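Local coordinates for BH2358 protein (Bacillus halodurans C-125, PDB 2RBD) that is of uncertain function but is probably a spore coat protein, built as a four-helix bundle of the ferritin-like clan, at residues 9-22 / 121-134. Sequence-based numbering, arbitrary orientation.
Sequences PQDEPLHYGEVFST and IIGQSIREDVALMF
Glu18 and Arg127 join the start of helix 16-42 to the turn between helices 100-124 and 128-155. The short helical pieces 16-22 and 128-134 run in roughly the same direction, 31° apart and 11.7 Å between axes, while the lead-in 9-15 passes along the turn 125-127. The extended Glu18 suits its place because one carboxylate bonds to amides of both segments. Its OE1 takes the N-H of His15 and closes a capping box; OE2 of Glu18 accepts Ile126 N and Arg127 N, both at 2.8 Å. The Arg127 N-H comes to the syn lone pair, that of Ile126 to the anti side, 33° out of the carboxylate plane. These bonds would be expected to favour the charged form. The His15 imidazole can accept and donate at once: ND1 takes a weak capping bond from Gly17 N, and NE2-H of His15 points in the ring plane to Gln124 O at 2.8 Å, tying the start of helix 16-42 to the backbone just before the turn. CG of Glu18 lies over one ring face.

The chain of Arg127 runs straight from CA to CD, then turns (chi3 67°), swinging its guanidinium between Leu14 CD2, 3.6 Å above one face, and Gln10 CA over the other. Carbon covers the faces of this flat group while its edge serves oxygens: NE and NH2 hold Asp129 side-on in a salt bridge within 121-134, fixing the group's rotation so that Arg127 NH1 reaches Glu12 O at 2.9 Å, and also Asn73 OD1. A water accepts from Glu128 N and donates to Glu12 OE1. The same Leu14 CD2 packs on Val130 CG2; farther along helix 16-42, Thr22 CG2 touches Phe134 CE2 at 3.7 Å. Lys153 of a second subunit binds Ile126 O, and Phe20 of a third stacks on His15. This is the bundle end where the first helix starts and the last two are joined, consistent with the ferritin-like four-helix fold.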
# COMPACT_ATOMS: atom_id res chain seq x y z
N PRO A 9 -13.01 -21.30 -14.02
CA PRO A 9 -12.58 -19.89 -13.88
C PRO A 9 -11.97 -19.38 -15.17
O PRO A 9 -12.23 -18.25 -15.57
CB PRO A 9 -11.50 -19.92 -12.78
CG PRO A 9 -11.62 -21.20 -12.11
CD PRO A 9 -12.31 -22.17 -13.06
N GLN A 10 -11.20 -20.25 -15.81
CA GLN A 10 -10.47 -19.88 -17.00
C GLN A 10 -11.32 -19.80 -18.28
O GLN A 10 -10.78 -19.48 -19.34
CB GLN A 10 -9.29 -20.83 -17.17
CG GLN A 10 -8.29 -20.73 -16.01
CD GLN A 10 -7.88 -22.09 -15.47
OE1 GLN A 10 -7.53 -22.98 -16.24
NE2 GLN A 10 -7.93 -22.25 -14.14
N ASP A 11 -12.63 -20.06 -18.20
CA ASP A 11 -13.54 -19.71 -19.29
C ASP A 11 -14.14 -18.29 -19.14
O ASP A 11 -14.89 -17.84 -20.00
CB ASP A 11 -14.66 -20.75 -19.39
N GLU A 12 -13.83 -17.58 -18.05
CA GLU A 12 -14.31 -16.20 -17.83
C GLU A 12 -13.19 -15.27 -18.27
O GLU A 12 -12.03 -15.61 -18.13
CB GLU A 12 -14.58 -15.95 -16.35
CG GLU A 12 -15.31 -17.08 -15.62
CD GLU A 12 -15.28 -17.04 -14.05
OE1 GLU A 12 -14.54 -16.24 -13.40
OE2 GLU A 12 -16.04 -17.85 -13.47
N PRO A 13 -13.52 -14.09 -18.80
CA PRO A 13 -12.49 -13.11 -19.11
C PRO A 13 -11.84 -12.52 -17.86
O PRO A 13 -12.51 -12.30 -16.85
CB PRO A 13 -13.24 -12.01 -19.85
CG PRO A 13 -14.62 -12.14 -19.44
CD PRO A 13 -14.87 -13.60 -19.15
N LEU A 14 -10.55 -12.25 -17.95
CA LEU A 14 -9.86 -11.39 -16.98
C LEU A 14 -10.41 -9.98 -17.05
O LEU A 14 -10.80 -9.48 -18.10
CB LEU A 14 -8.35 -11.35 -17.26
CG LEU A 14 -7.57 -12.69 -17.17
CD1 LEU A 14 -6.24 -12.61 -17.89
CD2 LEU A 14 -7.44 -13.13 -15.69
N HIS A 15 -10.44 -9.31 -15.91
CA HIS A 15 -10.73 -7.88 -15.92
C HIS A 15 -9.47 -7.04 -16.11
O HIS A 15 -8.37 -7.55 -16.08
CB HIS A 15 -11.60 -7.44 -14.74
CG HIS A 15 -10.96 -7.46 -13.38
ND1 HIS A 15 -10.01 -6.54 -12.98
CD2 HIS A 15 -11.27 -8.20 -12.29
CE1 HIS A 15 -9.73 -6.74 -11.70
NE2 HIS A 15 -10.48 -7.74 -11.26
N TYR A 16 -9.66 -5.78 -16.44
CA TYR A 16 -8.54 -4.88 -16.74
C TYR A 16 -7.50 -4.79 -15.65
O TYR A 16 -6.30 -4.73 -15.93
CB TYR A 16 -9.06 -3.48 -17.01
CG TYR A 16 -9.43 -3.12 -18.44
CD1 TYR A 16 -9.95 -4.04 -19.31
CD2 TYR A 16 -9.26 -1.85 -18.86
CE1 TYR A 16 -10.28 -3.67 -20.62
CE2 TYR A 16 -9.57 -1.48 -20.14
CZ TYR A 16 -10.09 -2.40 -21.01
OH TYR A 16 -10.41 -1.98 -22.31
N GLY A 17 -7.95 -4.83 -14.41
CA GLY A 17 -7.04 -4.85 -13.26
C GLY A 17 -6.21 -6.10 -13.16
O GLY A 17 -5.03 -6.05 -12.87
N GLU A 18 -6.84 -7.24 -13.34
CA GLU A 18 -6.12 -8.48 -13.37
C GLU A 18 -5.05 -8.50 -14.46
O GLU A 18 -3.93 -8.95 -14.23
CB GLU A 18 -7.10 -9.65 -13.57
CG GLU A 18 -7.93 -9.96 -12.30
CD GLU A 18 -9.16 -10.85 -12.53
OE1 GLU A 18 -9.63 -11.03 -13.69
OE2 GLU A 18 -9.63 -11.46 -11.56
N VAL A 19 -5.41 -8.02 -15.65
CA VAL A 19 -4.45 -7.95 -16.74
C VAL A 19 -3.29 -7.01 -16.39
O VAL A 19 -2.11 -7.40 -16.45
CB VAL A 19 -5.11 -7.56 -18.08
CG1 VAL A 19 -4.04 -7.32 -19.18
CG2 VAL A 19 -6.10 -8.69 -18.54
N PHE A 20 -3.61 -5.80 -15.98
CA PHE A 20 -2.55 -4.85 -15.71
C PHE A 20 -1.66 -5.29 -14.55
O PHE A 20 -0.43 -5.19 -14.63
CB PHE A 20 -3.11 -3.45 -15.43
CG PHE A 20 -2.07 -2.43 -15.16
CD1 PHE A 20 -1.35 -1.89 -16.19
CD2 PHE A 20 -1.77 -2.05 -13.88
CE1 PHE A 20 -0.34 -0.96 -15.98
CE2 PHE A 20 -0.77 -1.11 -13.66
CZ PHE A 20 -0.07 -0.59 -14.69
N SER A 21 -2.28 -5.81 -13.51
CA SER A 21 -1.51 -6.20 -12.33
C SER A 21 -0.58 -7.39 -12.60
O SER A 21 0.56 -7.40 -12.14
CB SER A 21 -2.44 -6.50 -11.16
OG SER A 21 -3.03 -5.30 -10.72
N THR A 22 -1.07 -8.40 -13.29
CA THR A 22 -0.26 -9.55 -13.59
C THR A 22 0.84 -9.20 -14.59
O THR A 22 1.98 -9.63 -14.44
CB THR A 22 -1.09 -10.76 -14.08
OG1 THR A 22 -1.80 -10.43 -15.28
CG2 THR A 22 -2.05 -11.23 -12.99
N ILE A 121 -3.15 -7.91 -5.41
CA ILE A 121 -3.69 -8.65 -6.54
C ILE A 121 -4.78 -9.61 -6.08
O ILE A 121 -5.84 -9.72 -6.73
CB ILE A 121 -2.59 -9.32 -7.35
CG1 ILE A 121 -1.69 -8.24 -8.01
CG2 ILE A 121 -3.21 -10.23 -8.44
CD1 ILE A 121 -0.45 -8.78 -8.77
N ILE A 122 -4.53 -10.31 -4.98
CA ILE A 122 -5.54 -11.23 -4.46
C ILE A 122 -6.81 -10.47 -4.18
O ILE A 122 -7.90 -10.89 -4.60
CB ILE A 122 -5.08 -11.93 -3.16
CG1 ILE A 122 -3.87 -12.84 -3.44
CG2 ILE A 122 -6.29 -12.74 -2.48
CD1 ILE A 122 -3.11 -13.31 -2.15
N GLY A 123 -6.67 -9.34 -3.48
CA GLY A 123 -7.81 -8.51 -3.13
C GLY A 123 -8.65 -7.97 -4.27
O GLY A 123 -9.86 -7.80 -4.13
N GLN A 124 -8.03 -7.71 -5.42
CA GLN A 124 -8.73 -7.14 -6.55
C GLN A 124 -9.20 -8.20 -7.54
O GLN A 124 -9.89 -7.90 -8.51
CB GLN A 124 -7.86 -6.10 -7.23
CG GLN A 124 -6.77 -6.65 -8.09
CD GLN A 124 -6.14 -5.55 -8.96
OE1 GLN A 124 -6.13 -5.65 -10.20
NE2 GLN A 124 -5.65 -4.47 -8.31
N SER A 125 -8.83 -9.44 -7.28
CA SER A 125 -9.16 -10.53 -8.19
C SER A 125 -10.62 -10.95 -8.11
O SER A 125 -11.23 -10.95 -7.07
CB SER A 125 -8.31 -11.77 -7.89
OG SER A 125 -6.97 -11.56 -8.31
N ILE A 126 -11.17 -11.27 -9.27
CA ILE A 126 -12.51 -11.85 -9.40
C ILE A 126 -12.41 -13.25 -9.96
O ILE A 126 -13.12 -14.14 -9.52
CB ILE A 126 -13.40 -10.97 -10.28
CG1 ILE A 126 -13.62 -9.62 -9.62
CG2 ILE A 126 -14.75 -11.67 -10.54
CD1 ILE A 126 -14.52 -8.65 -10.40
N ARG A 127 -11.45 -13.49 -10.84
CA ARG A 127 -11.20 -14.86 -11.29
C ARG A 127 -10.46 -15.63 -10.22
O ARG A 127 -9.37 -15.23 -9.78
CB ARG A 127 -10.48 -14.89 -12.64
CG ARG A 127 -11.33 -15.56 -13.72
CD ARG A 127 -10.71 -15.53 -15.06
NE ARG A 127 -9.50 -16.33 -15.16
CZ ARG A 127 -8.83 -16.48 -16.29
NH1 ARG A 127 -9.28 -15.94 -17.41
NH2 ARG A 127 -7.73 -17.18 -16.31
N GLU A 128 -11.05 -16.75 -9.79
CA GLU A 128 -10.51 -17.49 -8.65
C GLU A 128 -9.10 -18.03 -8.86
O GLU A 128 -8.31 -18.14 -7.92
CB GLU A 128 -11.46 -18.65 -8.28
CG GLU A 128 -12.79 -18.19 -7.77
CD GLU A 128 -13.79 -19.37 -7.52
OE1 GLU A 128 -13.60 -20.48 -8.08
OE2 GLU A 128 -14.77 -19.16 -6.76
N ASP A 129 -8.78 -18.40 -10.09
CA ASP A 129 -7.44 -18.91 -10.41
C ASP A 129 -6.35 -17.86 -10.18
O ASP A 129 -5.22 -18.22 -9.82
CB ASP A 129 -7.37 -19.47 -11.84
CG ASP A 129 -7.67 -18.42 -12.92
OD1 ASP A 129 -8.68 -17.69 -12.83
OD2 ASP A 129 -6.89 -18.36 -13.89
N VAL A 130 -6.67 -16.61 -10.48
CA VAL A 130 -5.70 -15.49 -10.29
C VAL A 130 -5.45 -15.29 -8.79
O VAL A 130 -4.30 -15.23 -8.36
CB VAL A 130 -6.16 -14.18 -10.99
CG1 VAL A 130 -5.16 -13.02 -10.73
CG2 VAL A 130 -6.38 -14.40 -12.52
N ALA A 131 -6.52 -15.27 -8.00
CA ALA A 131 -6.39 -15.15 -6.56
C ALA A 131 -5.56 -16.28 -5.97
O ALA A 131 -4.69 -16.07 -5.11
CB ALA A 131 -7.78 -15.13 -5.93
N LEU A 132 -5.82 -17.51 -6.44
CA LEU A 132 -5.12 -18.66 -5.91
C LEU A 132 -3.66 -18.65 -6.30
O LEU A 132 -2.81 -19.00 -5.47
CB LEU A 132 -5.75 -19.99 -6.33
CG LEU A 132 -6.99 -20.39 -5.52
CD1 LEU A 132 -7.60 -21.62 -6.16
CD2 LEU A 132 -6.69 -20.67 -4.06
N MSE A 133 -3.34 -18.25 -7.54
CA MSE A 133 -1.94 -18.16 -7.95
C MSE A 133 -1.13 -17.24 -7.03
O MSE A 133 -0.01 -17.58 -6.56
CB MSE A 133 -1.88 -17.59 -9.39
CG MSE A 133 -0.50 -17.48 -9.92
SE MSE A 133 -0.52 -16.81 -11.80
CE MSE A 133 -1.59 -18.19 -12.67
N PHE A 134 -1.70 -16.08 -6.76
CA PHE A 134 -1.03 -15.09 -5.93
C PHE A 134 -1.00 -15.45 -4.47
O PHE A 134 -0.07 -15.06 -3.77
CB PHE A 134 -1.52 -13.67 -6.23
CG PHE A 134 -0.96 -13.13 -7.50
CD1 PHE A 134 0.29 -12.51 -7.52
CD2 PHE A 134 -1.59 -13.35 -8.70
CE1 PHE A 134 0.87 -12.10 -8.73
CE2 PHE A 134 -1.01 -12.90 -9.91
CZ PHE A 134 0.20 -12.26 -9.91
O HOH W 1 -13.52 -17.55 -10.93